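Local coordinates for trehalose synthase regulatory protein (Candida albicans, PDB 5HUS) that is probably a regulatory subunit of the trehalose synthase complex and has a C-terminal domain of the HAD-type trehalose-phosphatase family, at residues V4-K8 with N9-D13; I255-A258 with N259-Y262; R206-L209 with S210-S214; L216-K219 with Y220-H224; D52-G55 with L56-L60. All blocks are in the same frame, centred on the assembly; numbering follows the deposited sequence.

Contact 1 (V4-K8 with N9-D13)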
loop_
_atom_site.group_PDB
_atom_site.type_symbol
_atom_site.label_atom_id
_atom_site.label_comp_id
_atom_site.label_asym_id
_atom_site.label_seq_id
_atom_site.Cartn_x
_atom_site.Cartn_y
_atom_site.Cartn_z
ATOM N N VAL A 4 19.796 10.459 -0.421
ATOM C CA VAL A 4 19.685 11.891 -0.641
ATOM C C VAL A 4 18.374 12.375 -0.023
ATOM O O VAL A 4 17.325 11.754 -0.207
ATOM C CB VAL A 4 19.750 12.250 -2.143
ATOM C CG1 VAL A 4 18.843 11.339 -2.953
ATOM C CG2 VAL A 4 19.401 13.717 -2.365
ATOM N N PRO A 5 18.442 13.463 0.754
ATOM C CA PRO A 5 17.244 14.032 1.377
ATOM C C PRO A 5 16.219 14.516 0.359
ATOM O O PRO A 5 16.567 15.193 -0.608
ATOM C CB PRO A 5 17.800 15.206 2.189
ATOM C CG PRO A 5 19.208 14.818 2.480
ATOM C CD PRO A 5 19.673 14.101 1.250
ATOM N N PHE A 6 14.962 14.151 0.582
ATOM C CA PHE A 6 13.846 14.665 -0.199
ATOM C C PHE A 6 13.735 16.175 0.036
ATOM O O PHE A 6 13.723 16.634 1.181
ATOM C CB PHE A 6 12.559 13.926 0.199
ATOM C CG PHE A 6 11.392 14.157 -0.720
ATOM C CD1 PHE A 6 10.129 14.413 -0.198
ATOM C CD2 PHE A 6 11.540 14.093 -2.093
ATOM C CE1 PHE A 6 9.040 14.613 -1.031
ATOM C CE2 PHE A 6 10.457 14.297 -2.935
ATOM C CZ PHE A 6 9.204 14.559 -2.402
ATOM N N THR A 7 13.691 16.947 -1.046
ATOM C CA THR A 7 13.617 18.401 -0.953
ATOM C C THR A 7 12.525 18.956 -1.861
ATOM O O THR A 7 12.022 18.257 -2.738
ATOM C CB THR A 7 14.960 19.061 -1.335
ATOM O OG1 THR A 7 15.258 18.770 -2.704
ATOM C CG2 THR A 7 16.089 18.538 -0.456
ATOM N N LYS A 8 12.159 20.215 -1.647
ATOM C CA LYS A 8 11.195 20.883 -2.518
ATOM C C LYS A 8 11.703 20.955 -3.953
ATOM O O LYS A 8 10.927 20.823 -4.900
ATOM C CB LYS A 8 10.885 22.294 -2.007
ATOM C CG LYS A 8 10.165 22.325 -0.670
ATOM C CD LYS A 8 9.679 23.727 -0.328
ATOM C CE LYS A 8 8.955 23.737 1.008
ATOM N NZ LYS A 8 8.265 25.030 1.273
ATOM N N ASN A 9 13.007 21.165 -4.112
ATOM C CA ASN A 9 13.601 21.256 -5.440
ATOM C C ASN A 9 13.507 19.939 -6.195
ATOM O O ASN A 9 13.159 19.922 -7.375
ATOM C CB ASN A 9 15.062 21.702 -5.353
ATOM C CG ASN A 9 15.200 23.178 -5.046
ATOM O OD1 ASN A 9 14.287 23.961 -5.306
ATOM N ND2 ASN A 9 16.342 23.567 -4.493
ATOM N N ALA A 10 13.811 18.840 -5.510
ATOM C CA ALA A 10 13.707 17.514 -6.105
ATOM C C ALA A 10 12.262 17.214 -6.492
ATOM O O ALA A 10 11.995 16.633 -7.548
ATOM C CB ALA A 10 14.237 16.458 -5.145
ATOM N N PHE A 11 11.330 17.626 -5.640
ATOM C CA PHE A 11 9.910 17.450 -5.920
ATOM C C PHE A 11 9.468 18.296 -7.110
ATOM O O PHE A 11 8.778 17.805 -7.999
ATOM C CB PHE A 11 9.067 17.797 -4.687
ATOM C CG PHE A 11 7.586 17.761 -4.941
ATOM C CD1 PHE A 11 6.938 16.555 -5.171
ATOM C CD2 PHE A 11 6.843 18.928 -4.956
ATOM C CE1 PHE A 11 5.577 16.515 -5.409
ATOM C CE2 PHE A 11 5.479 18.895 -5.191
ATOM C CZ PHE A 11 4.847 17.686 -5.417
ATOM N N LYS A 12 9.868 19.567 -7.120
ATOM C CA LYS A 12 9.503 20.477 -8.201
ATOM C C LYS A 12 10.119 20.057 -9.529
ATOM O O LYS A 12 9.523 20.260 -10.586
ATOM C CB LYS A 12 9.923 21.910 -7.867
ATOM C CG LYS A 12 9.078 22.566 -6.793
ATOM C CD LYS A 12 7.605 22.526 -7.159
ATOM C CE LYS A 12 6.772 23.302 -6.153
ATOM N NZ LYS A 12 5.327 23.323 -6.519
ATOM N N ASP A 13 11.318 19.484 -9.473
ATOM C CA ASP A 13 11.941 18.919 -10.666
ATOM C C ASP A 13 11.102 17.767 -11.203
ATOM O O ASP A 13 10.881 17.648 -12.407
ATOM C CB ASP A 13 13.362 18.440 -10.363
ATOM C CG ASP A 13 14.352 19.585 -10.267
ATOM O OD1 ASP A 13 14.026 20.689 -10.754
ATOM O OD2 ASP A 13 15.451 19.378 -9.709
#

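Contact 2 (I255-A258 with N259-Y262)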
loop_
_atom_site.group_PDB
_atom_site.type_symbol
_atom_site.label_atom_id
_atom_site.label_comp_id
_atom_site.label_asym_id
_atom_site.label_seq_id
_atom_site.Cartn_x
_atom_site.Cartn_y
_atom_site.Cartn_z
ATOM N N ILE A 255 7.106 -4.876 1.799
ATOM C CA ILE A 255 6.065 -4.519 0.850
ATOM C C ILE A 255 6.349 -3.153 0.231
ATOM O O ILE A 255 6.174 -2.969 -0.971
ATOM C CB ILE A 255 4.678 -4.538 1.517
ATOM C CG1 ILE A 255 4.244 -5.990 1.730
ATOM C CG2 ILE A 255 3.655 -3.791 0.671
ATOM C CD1 ILE A 255 2.811 -6.155 2.171
ATOM N N ASP A 256 6.801 -2.203 1.048
ATOM C CA ASP A 256 7.249 -0.919 0.525
ATOM C C ASP A 256 8.349 -1.121 -0.507
ATOM O O ASP A 256 8.357 -0.475 -1.557
ATOM C CB ASP A 256 7.760 -0.017 1.649
ATOM C CG ASP A 256 6.639 0.588 2.464
ATOM O OD1 ASP A 256 5.689 1.115 1.854
ATOM O OD2 ASP A 256 6.709 0.527 3.709
ATOM N N GLU A 257 9.268 -2.031 -0.205
ATOM C CA GLU A 257 10.421 -2.261 -1.062
ATOM C C GLU A 257 10.002 -2.749 -2.438
ATOM O O GLU A 257 10.558 -2.303 -3.440
ATOM C CB GLU A 257 11.385 -3.259 -0.420
ATOM C CG GLU A 257 12.176 -2.659 0.732
ATOM C CD GLU A 257 12.864 -1.364 0.349
ATOM O OE1 GLU A 257 13.450 -1.306 -0.755
ATOM O OE2 GLU A 257 12.813 -0.402 1.148
ATOM N N ALA A 258 9.018 -3.648 -2.481
ATOM C CA ALA A 258 8.496 -4.129 -3.754
ATOM C C ALA A 258 7.879 -2.975 -4.531
ATOM O O ALA A 258 8.036 -2.887 -5.748
ATOM C CB ALA A 258 7.481 -5.237 -3.546
ATOM N N ASN A 259 7.177 -2.091 -3.827
ATOM C CA ASN A 259 6.600 -0.916 -4.472
ATOM C C ASN A 259 7.664 0.060 -4.975
ATOM O O ASN A 259 7.520 0.619 -6.062
ATOM C CB ASN A 259 5.634 -0.206 -3.517
ATOM C CG ASN A 259 4.398 -1.039 -3.216
ATOM O OD1 ASN A 259 4.030 -1.920 -3.991
ATOM N ND2 ASN A 259 3.750 -0.763 -2.086
ATOM N N TYR A 260 8.726 0.278 -4.197
ATOM C CA TYR A 260 9.800 1.177 -4.642
ATOM C C TYR A 260 10.426 0.649 -5.924
ATOM O O TYR A 260 10.613 1.383 -6.890
ATOM C CB TYR A 260 10.899 1.337 -3.582
ATOM C CG TYR A 260 10.465 2.013 -2.310
ATOM C CD1 TYR A 260 9.661 3.145 -2.332
ATOM C CD2 TYR A 260 10.856 1.510 -1.079
ATOM C CE1 TYR A 260 9.268 3.762 -1.149
ATOM C CE2 TYR A 260 10.465 2.108 0.098
ATOM C CZ TYR A 260 9.671 3.228 0.060
ATOM O OH TYR A 260 9.287 3.807 1.243
ATOM N N GLU A 261 10.762 -0.632 -5.917
ATOM C CA GLU A 261 11.386 -1.243 -7.085
ATOM C C GLU A 261 10.482 -1.156 -8.312
ATOM O O GLU A 261 10.956 -0.890 -9.420
ATOM C CB GLU A 261 11.754 -2.695 -6.779
ATOM C CG GLU A 261 12.866 -2.830 -5.750
ATOM C CD GLU A 261 13.141 -4.273 -5.371
ATOM O OE1 GLU A 261 12.681 -5.175 -6.095
ATOM O OE2 GLU A 261 13.814 -4.505 -4.344
ATOM N N TYR A 262 9.181 -1.354 -8.115
ATOM C CA TYR A 262 8.231 -1.264 -9.224
ATOM C C TYR A 262 8.125 0.156 -9.778
ATOM O O TYR A 262 8.190 0.364 -10.992
ATOM C CB TYR A 262 6.841 -1.760 -8.797
ATOM C CG TYR A 262 5.789 -1.592 -9.879
ATOM C CD1 TYR A 262 5.997 -2.087 -11.163
ATOM C CD2 TYR A 262 4.594 -0.933 -9.622
ATOM C CE1 TYR A 262 5.044 -1.929 -12.159
ATOM C CE2 TYR A 262 3.633 -0.773 -10.607
ATOM C CZ TYR A 262 3.864 -1.271 -11.877
ATOM O OH TYR A 262 2.911 -1.118 -12.860
HETATM O O HOH W 1 14.607 -3.127 -2.312
#

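Contact 3 (R206-L209 with S210-S214)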
loop_
_atom_site.group_PDB
_atom_site.type_symbol
_atom_site.label_atom_id
_atom_site.label_comp_id
_atom_site.label_asym_id
_atom_site.label_seq_id
_atom_site.Cartn_x
_atom_site.Cartn_y
_atom_site.Cartn_z
ATOM N N ARG A 206 -0.565 -0.532 -10.450
ATOM C CA ARG A 206 -0.658 -0.653 -11.901
ATOM C C ARG A 206 -2.062 -0.314 -12.390
ATOM O O ARG A 206 -2.220 0.343 -13.411
ATOM C CB ARG A 206 -0.268 -2.063 -12.352
ATOM C CG ARG A 206 -0.457 -2.292 -13.847
ATOM C CD ARG A 206 0.013 -3.681 -14.268
ATOM N NE ARG A 206 -0.796 -4.749 -13.694
ATOM C CZ ARG A 206 -0.565 -6.045 -13.883
ATOM N NH1 ARG A 206 0.455 -6.436 -14.638
ATOM N NH2 ARG A 206 -1.353 -6.951 -13.316
ATOM N N LEU A 207 -3.076 -0.748 -11.649
ATOM C CA LEU A 207 -4.464 -0.458 -12.006
ATOM C C LEU A 207 -4.766 1.041 -11.941
ATOM O O LEU A 207 -5.344 1.613 -12.868
ATOM C CB LEU A 207 -5.419 -1.242 -11.087
ATOM C CG LEU A 207 -6.934 -1.111 -11.290
ATOM C CD1 LEU A 207 -7.632 -2.356 -10.763
ATOM C CD2 LEU A 207 -7.519 0.124 -10.595
ATOM N N VAL A 208 -4.394 1.675 -10.834
ATOM C CA VAL A 208 -4.617 3.109 -10.683
ATOM C C VAL A 208 -3.857 3.888 -11.753
ATOM O O VAL A 208 -4.414 4.780 -12.392
ATOM C CB VAL A 208 -4.208 3.585 -9.274
ATOM C CG1 VAL A 208 -4.262 5.102 -9.181
ATOM C CG2 VAL A 208 -5.125 2.944 -8.228
ATOM N N LEU A 209 -2.599 3.522 -11.967
ATOM C CA LEU A 209 -1.800 4.154 -13.012
ATOM C C LEU A 209 -2.465 3.998 -14.384
ATOM O O LEU A 209 -2.591 4.980 -15.117
ATOM C CB LEU A 209 -0.383 3.580 -13.027
ATOM C CG LEU A 209 0.551 4.071 -14.139
ATOM C CD1 LEU A 209 0.674 5.590 -14.127
ATOM C CD2 LEU A 209 1.917 3.426 -13.988
ATOM N N SER A 210 -2.923 2.790 -14.708
ATOM C CA SER A 210 -3.596 2.539 -15.987
ATOM C C SER A 210 -4.838 3.403 -16.174
ATOM O O SER A 210 -5.080 3.921 -17.258
ATOM C CB SER A 210 -3.982 1.057 -16.118
ATOM O OG SER A 210 -2.829 0.232 -16.122
ATOM N N CYS A 211 -5.631 3.549 -15.117
ATOM C CA CYS A 211 -6.854 4.335 -15.199
ATOM C C CYS A 211 -6.573 5.777 -15.580
ATOM O O CYS A 211 -7.228 6.328 -16.463
ATOM C CB CYS A 211 -7.618 4.290 -13.878
ATOM S SG CYS A 211 -8.382 2.703 -13.564
ATOM N N HIS A 212 -5.597 6.387 -14.920
ATOM C CA HIS A 212 -5.291 7.775 -15.200
ATOM C C HIS A 212 -4.408 7.920 -16.441
ATOM O O HIS A 212 -4.479 8.933 -17.137
ATOM C CB HIS A 212 -4.639 8.421 -13.976
ATOM C CG HIS A 212 -5.567 8.543 -12.808
ATOM N ND1 HIS A 212 -6.552 9.506 -12.744
ATOM C CD2 HIS A 212 -5.681 7.810 -11.674
ATOM C CE1 HIS A 212 -7.223 9.371 -11.612
ATOM N NE2 HIS A 212 -6.715 8.349 -10.946
ATOM N N ASN A 213 -3.600 6.905 -16.728
ATOM C CA ASN A 213 -2.690 6.963 -17.875
ATOM C C ASN A 213 -3.400 6.741 -19.206
ATOM O O ASN A 213 -3.024 7.322 -20.224
ATOM C CB ASN A 213 -1.570 5.926 -17.721
ATOM C CG ASN A 213 -0.397 6.184 -18.647
ATOM O OD1 ASN A 213 -0.042 7.330 -18.914
ATOM N ND2 ASN A 213 0.217 5.113 -19.134
ATOM N N SER A 214 -4.423 5.893 -19.197
ATOM C CA SER A 214 -5.113 5.520 -20.428
ATOM C C SER A 214 -6.552 6.009 -20.438
ATOM O O SER A 214 -7.321 5.664 -21.335
ATOM C CB SER A 214 -5.079 4.005 -20.619
ATOM O OG SER A 214 -3.751 3.513 -20.568
#

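Contact 4 (L216-K219 with Y220-H224)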
loop_
_atom_site.group_PDB
_atom_site.type_symbol
_atom_site.label_atom_id
_atom_site.label_comp_id
_atom_site.label_asym_id
_atom_site.label_seq_id
_atom_site.Cartn_x
_atom_site.Cartn_y
_atom_site.Cartn_z
ATOM N N LEU A 216 -9.182 5.249 -18.438
ATOM C CA LEU A 216 -10.185 4.191 -18.325
ATOM C C LEU A 216 -11.311 4.569 -17.377
ATOM O O LEU A 216 -11.062 5.099 -16.296
ATOM C CB LEU A 216 -9.544 2.897 -17.836
ATOM C CG LEU A 216 -8.213 2.511 -18.465
ATOM C CD1 LEU A 216 -7.683 1.253 -17.819
ATOM C CD2 LEU A 216 -8.365 2.335 -19.974
ATOM N N ASP A 217 -12.551 4.294 -17.762
ATOM C CA ASP A 217 -13.634 4.442 -16.800
ATOM C C ASP A 217 -13.795 3.150 -16.009
ATOM O O ASP A 217 -13.280 2.096 -16.396
ATOM C CB ASP A 217 -14.952 4.845 -17.476
ATOM C CG ASP A 217 -15.370 3.901 -18.582
ATOM O OD1 ASP A 217 -15.119 2.682 -18.477
ATOM O OD2 ASP A 217 -15.971 4.386 -19.562
ATOM N N GLN A 218 -14.521 3.246 -14.903
ATOM C CA GLN A 218 -14.638 2.158 -13.946
ATOM C C GLN A 218 -15.257 0.912 -14.554
ATOM O O GLN A 218 -14.810 -0.201 -14.284
ATOM C CB GLN A 218 -15.463 2.616 -12.749
ATOM C CG GLN A 218 -15.513 1.628 -11.610
ATOM C CD GLN A 218 -15.538 2.328 -10.273
ATOM O OE1 GLN A 218 -14.881 3.356 -10.089
ATOM N NE2 GLN A 218 -16.299 1.784 -9.333
ATOM N N LYS A 219 -16.285 1.106 -15.375
ATOM C CA LYS A 219 -16.982 -0.020 -15.984
ATOM C C LYS A 219 -16.031 -0.856 -16.829
ATOM O O LYS A 219 -16.105 -2.082 -16.820
ATOM C CB LYS A 219 -18.163 0.465 -16.827
ATOM C CG LYS A 219 -19.315 1.018 -15.995
ATOM C CD LYS A 219 -20.599 1.114 -16.806
ATOM C CE LYS A 219 -21.759 1.611 -15.954
ATOM N NZ LYS A 219 -22.019 0.733 -14.775
ATOM N N TYR A 220 -15.124 -0.196 -17.541
ATOM C CA TYR A 220 -14.138 -0.917 -18.338
ATOM C C TYR A 220 -13.221 -1.734 -17.436
ATOM O O TYR A 220 -12.964 -2.907 -17.698
ATOM C CB TYR A 220 -13.312 0.049 -19.195
ATOM C CG TYR A 220 -12.177 -0.622 -19.936
ATOM C CD1 TYR A 220 -12.368 -1.150 -21.206
ATOM C CD2 TYR A 220 -10.912 -0.723 -19.367
ATOM C CE1 TYR A 220 -11.331 -1.765 -21.885
ATOM C CE2 TYR A 220 -9.874 -1.336 -20.036
ATOM C CZ TYR A 220 -10.086 -1.854 -21.296
ATOM O OH TYR A 220 -9.045 -2.464 -21.956
ATOM N N VAL A 221 -12.730 -1.103 -16.373
ATOM C CA VAL A 221 -11.836 -1.769 -15.437
ATOM C C VAL A 221 -12.505 -2.990 -14.804
ATOM O O VAL A 221 -11.916 -4.072 -14.751
ATOM C CB VAL A 221 -11.370 -0.807 -14.328
ATOM C CG1 VAL A 221 -10.550 -1.552 -13.283
ATOM C CG2 VAL A 221 -10.567 0.330 -14.928
ATOM N N VAL A 222 -13.736 -2.814 -14.332
ATOM C CA VAL A 222 -14.463 -3.910 -13.703
ATOM C C VAL A 222 -14.696 -5.046 -14.701
ATOM O O VAL A 222 -14.441 -6.210 -14.390
ATOM C CB VAL A 222 -15.806 -3.425 -13.109
ATOM C CG1 VAL A 222 -16.622 -4.601 -12.596
ATOM C CG2 VAL A 222 -15.549 -2.421 -11.987
ATOM N N THR A 223 -15.134 -4.702 -15.907
ATOM C CA THR A 223 -15.362 -5.692 -16.956
ATOM C C THR A 223 -14.078 -6.439 -17.310
ATOM O O THR A 223 -14.099 -7.645 -17.569
ATOM C CB THR A 223 -15.936 -5.036 -18.231
ATOM O OG1 THR A 223 -17.208 -4.448 -17.937
ATOM C CG2 THR A 223 -16.109 -6.066 -19.342
ATOM N N HIS A 224 -12.957 -5.727 -17.309
ATOM C CA HIS A 224 -11.687 -6.333 -17.692
ATOM C C HIS A 224 -10.768 -6.578 -16.496
ATOM O O HIS A 224 -9.552 -6.520 -16.628
ATOM C CB HIS A 224 -10.973 -5.457 -18.727
ATOM C CG HIS A 224 -11.739 -5.289 -20.004
ATOM N ND1 HIS A 224 -12.763 -4.378 -20.143
ATOM C CD2 HIS A 224 -11.637 -5.928 -21.193
ATOM C CE1 HIS A 224 -13.258 -4.460 -21.366
ATOM N NE2 HIS A 224 -12.594 -5.394 -22.022
#

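Contact 5 (D52-G55 with L56-L60)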
loop_
_atom_site.group_PDB
_atom_site.type_symbol
_atom_site.label_atom_id
_atom_site.label_comp_id
_atom_site.label_asym_id
_atom_site.label_seq_id
_atom_site.Cartn_x
_atom_site.Cartn_y
_atom_site.Cartn_z
ATOM N N ASP A 52 -3.869 11.747 10.974
ATOM C CA ASP A 52 -5.312 11.630 10.851
ATOM C C ASP A 52 -5.783 12.090 9.469
ATOM O O ASP A 52 -5.074 12.823 8.779
ATOM C CB ASP A 52 -5.995 12.449 11.954
ATOM C CG ASP A 52 -5.613 13.910 11.905
ATOM O OD1 ASP A 52 -4.404 14.216 12.006
ATOM O OD2 ASP A 52 -6.519 14.752 11.747
ATOM N N PRO A 53 -6.982 11.645 9.053
ATOM C CA PRO A 53 -7.512 11.994 7.731
ATOM C C PRO A 53 -7.583 13.497 7.470
ATOM O O PRO A 53 -7.114 13.954 6.435
ATOM C CB PRO A 53 -8.910 11.381 7.755
ATOM C CG PRO A 53 -8.764 10.195 8.659
ATOM C CD PRO A 53 -7.831 10.652 9.737
ATOM N N SER A 54 -8.154 14.253 8.402
ATOM C CA SER A 54 -8.292 15.696 8.228
ATOM C C SER A 54 -6.934 16.387 8.133
ATOM O O SER A 54 -6.771 17.333 7.371
ATOM C CB SER A 54 -9.106 16.298 9.373
ATOM O OG SER A 54 -8.508 16.011 10.624
ATOM N N GLY A 55 -5.964 15.908 8.907
ATOM C CA GLY A 55 -4.617 16.443 8.867
ATOM C C GLY A 55 -3.944 16.211 7.528
ATOM O O GLY A 55 -3.283 17.096 6.989
ATOM N N LEU A 56 -4.119 15.008 6.992
ATOM C CA LEU A 56 -3.578 14.643 5.687
ATOM C C LEU A 56 -4.111 15.550 4.587
ATOM O O LEU A 56 -3.350 16.055 3.765
ATOM C CB LEU A 56 -3.916 13.182 5.366
ATOM C CG LEU A 56 -3.543 12.698 3.966
ATOM C CD1 LEU A 56 -2.034 12.773 3.773
ATOM C CD2 LEU A 56 -4.060 11.284 3.726
ATOM N N VAL A 57 -5.426 15.756 4.582
ATOM C CA VAL A 57 -6.073 16.568 3.560
ATOM C C VAL A 57 -5.656 18.027 3.695
ATOM O O VAL A 57 -5.324 18.682 2.706
ATOM C CB VAL A 57 -7.609 16.469 3.643
ATOM C CG1 VAL A 57 -8.255 17.347 2.584
ATOM C CG2 VAL A 57 -8.064 15.028 3.491
ATOM N N ARG A 58 -5.676 18.528 4.926
ATOM C CA ARG A 58 -5.268 19.904 5.203
ATOM C C ARG A 58 -3.841 20.156 4.740
ATOM O O ARG A 58 -3.570 21.127 4.030
ATOM C CB ARG A 58 -5.398 20.214 6.697
ATOM C CG ARG A 58 -4.848 21.576 7.108
ATOM C CD ARG A 58 -5.140 21.900 8.576
ATOM N NE ARG A 58 -4.432 21.022 9.506
ATOM C CZ ARG A 58 -4.994 20.002 10.149
ATOM N NH1 ARG A 58 -6.280 19.728 9.973
ATOM N NH2 ARG A 58 -4.271 19.258 10.977
ATOM N N LEU A 59 -2.933 19.267 5.125
ATOM C CA LEU A 59 -1.520 19.450 4.812
ATOM C C LEU A 59 -1.213 19.274 3.326
ATOM O O LEU A 59 -0.130 19.639 2.876
ATOM C CB LEU A 59 -0.664 18.491 5.639
ATOM C CG LEU A 59 -0.501 18.870 7.114
ATOM C CD1 LEU A 59 0.349 17.838 7.835
ATOM C CD2 LEU A 59 0.104 20.262 7.254
ATOM N N LEU A 60 -2.166 18.732 2.570
ATOM C CA LEU A 60 -2.009 18.575 1.125
ATOM C C LEU A 60 -3.086 19.328 0.345
ATOM O O LEU A 60 -3.406 18.953 -0.781
ATOM C CB LEU A 60 -2.052 17.094 0.732
ATOM C CG LEU A 60 -0.957 16.168 1.258
ATOM C CD1 LEU A 60 -1.234 14.725 0.841
ATOM C CD2 LEU A 60 0.401 16.614 0.756
HETATM O O HOH W 2 -3.956 16.571 12.292
#

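Contact 1 (V4-K8 with N9-D13)
T7 caps the start of helix 8-15 with its side chain. OG1 accepts the backbone N-H of A10 at 3.2 Å, and the N-H...O angle of 164° makes this a nearly straight bond. The torsion explains the reach: chi1 of 63° places OG1 between the backbone N and the carbonyl carbon, so the hydroxyl bends back over the first turn. The methyl of A10 lies close by, with CB 3.5 Å from T7 OG1. The backbone bonds of the helix start at the same residue. F11 N donates to T7 O at 3.0 Å, and K12 N donates to K8 O at 2.8 Å. The K12 side chain bends at its second torsion, and its CG lies 3.2 Å from K8 O.

T7 is therefore the N-cap, F6 the residue before it and F11 the fourth residue after it. An apolar contact between these flanking positions is a hydrophobic staple. It ties the link just after edge strand 4-5, which runs parallel to strand 292-294, to the helix that follows.

The apolar contact is made by F6 CZ, which meets F11 CB at 4.0 Å. The F6 ring approaches F11 at a slant. F6 CG is anti to the backbone N (chi1 -168°), and this swings the ring end toward the helix. Both aromatic side chains are buried and both also pack on I303 of helix 297-304.

Contact 2 (I255-A258 with N259-Y262)
Y260 lies against the preceding turn of its helix, with D256 O over one face of the phenol ring and E257 at the edge. D256 O sits 3.2 Å above the plane of the Y260 ring, displaced toward the rim. That oxygen also accepts the N-H of Y260 at 2.8 Å. D256 CB approaches Y260 CE2 at 3.8 Å. E257 OE2 lies near the ring plane, 3.5 Å from Y260 CD2, and the carboxylate and ring planes stand 60° apart. The E257 chain folds at chi2 (-52°), which brings the carboxylate back alongside the ring.

This stretch belongs to helix 254-265, the crossover helix of a beta-alpha-beta unit between parallel strands 243-250 and 272-278. Several polar side-chain ends tie the helix to its surroundings: Y260 OH bonds to G251 O, D256 to T253 and Y248, and N259 to Y248 OH through ND2 and to S201 OG through OD1. E257 OE2 meets T288 OG1, while OE1 takes the N-H of A289.

One turn further on, E261 runs out extended beyond CG. A water donates to both acids, at 2.7 Å to E257 OE1 and 2.6 Å to E261 OE2. It may ease the repulsion between the two carboxylates. On another side of the helix the I255 and N259 side chains run alongside each other, with I255 CG2 4.1 Å from N259 ND2.

Contact 3 (R206-L209 with S210-S214)
This is a local, largely buried contact along the last two turns of helix 200-213. S210 gives its clearest polar feature. S210 OG donates back to R206 O at 2.8 Å, while S210 N donates to the same oxygen at 2.9 Å. The two donors arrive from opposite faces of the carbonyl plane. With chi1 at -63°, OG is anti to the carbonyl carbon and can turn back toward the preceding turn.

Apolar atoms meet on the next positions. L207 CD2 touches C211 SG at 4.0 Å, and both residues pack on V221 of helix 218-223. V208 and H212 project together from the helix. V208 CG1 approaches the imidazole edge in plane, 3.9 Å from H212 CD2. At the end of the helix N213 N binds L209 O at 2.7 Å, with a bent N-H...O angle of 144°. N213 CB is packed only 3.0 Å from L209 O.

Other polar ends link the helix to the rest of the domain. The R206 guanidinium forms a salt bridge with D235 and bonds to Q230 O, while N213 OD1 takes the N-H of V243. The H212 ring stacks on F70, and its NE2 bonds to Y72 OH.

The S210 hydroxyl thus spends its proton on its own helix. R206 O is gripped by two donors of one residue, which pins that hydroxyl against the preceding turn.

Contact 4 (L216-K219 with Y220-H224)
D217 caps the helix that follows it. OD1 accepts the N-H of Y220 at 3.0 Å and is met nearly in line with its C-O bond. It also lies 3.3 Å from Y220 CB. The carboxylate can reach the backbone because CG sits between the backbone N and the carbonyl carbon (chi1 55°). D217 O takes V221 N at 3.2 Å, and Y220 N only weakly.

L216 packs beside the cap. Its two methyls approach Y220 CD2 and CE2 at a slant, with L216 CD2 4.0 Å from Y220 CE2. L216 CB meets V221 CG2, also at 4.0 Å. H224 ND1 donates to Y220 O at 2.9 Å, with that oxygen in the imidazole plane. The same ND1 lies over one face of the Y220 ring, toward its rim. The backbone N of H224 reaches Y220 O from the opposite face of the carbonyl plane. T223 shows the same doubling one residue earlier. Its OG1 and N both donate to K219 O, OG1 at 2.8 Å.

Further out, L216 and V221 pack on F228 of helix 225-229. V221 also touches L207 and C211 of helix 200-213, and Q218 NE2 bonds to N109 O.

Helix 218-223 thus begins with an aspartate N-cap and a hydrophobic staple. The staple joins L216, just before the cap, to V221, the fourth residue after it.

Contact 5 (D52-G55 with L56-L60)
L56 N binds D52 O at 3.0 Å, the first backbone bond of helix 53-59. D52 is also the N-cap. Its OD2 takes the hydroxyl of S54 at 2.6 Å, nearly in line with the C-O bond, and the N-H of G55 weakly at 3.1 Å. Both donors are presented by the first turn, so one carboxylate oxygen holds two polar groups at the helix end. The negative charge there would probably suit the positive end of the helix dipole.

The backbone ladder continues as R58 N binds S54 O at 2.9 Å. The R58 chain is extended as far as CD and bends at chi3 (67°). The bend lays the guanidinium back over G55, whose CA lies over one of its faces, 3.5 Å from R58 NH2. The two charged groups do not touch directly: D52 OD2 is 5.1 Å from R58 NH2. A water lies between D52 OD1 and R58 NH2, but the link it would make is doubtful. On another side V57 CG2 comes within 3.3 Å of P53 O.

The remaining apolar side chains face the rest of the domain. P53 and L56 pack on F86 of helix 79-86 and on I29 of short strand 28-29. L56, L59 and L60 touch L301 of helix 297-304, and V57 packs on the loop around Y89 and I92.

All five contacts are local and each closes no more than a helical turn or two. Along the chain they come in series as contacts 1, 5, 3, 4 and 2, and none nests in or crosses another. Contact 1 lies near the N terminus, where edge strand 4-5 leads into helix 8-15. Contact 5 follows on helix 53-59, and both pack against helix 297-304 near the C terminus. Contacts 3 and 4 sit on successive helices and touch: C211 O probably accepts from L216 N. Contact 2 comes last, on a crossover helix of the main sheet, and meets contact 3 where Y262 OH packs on R206 CB.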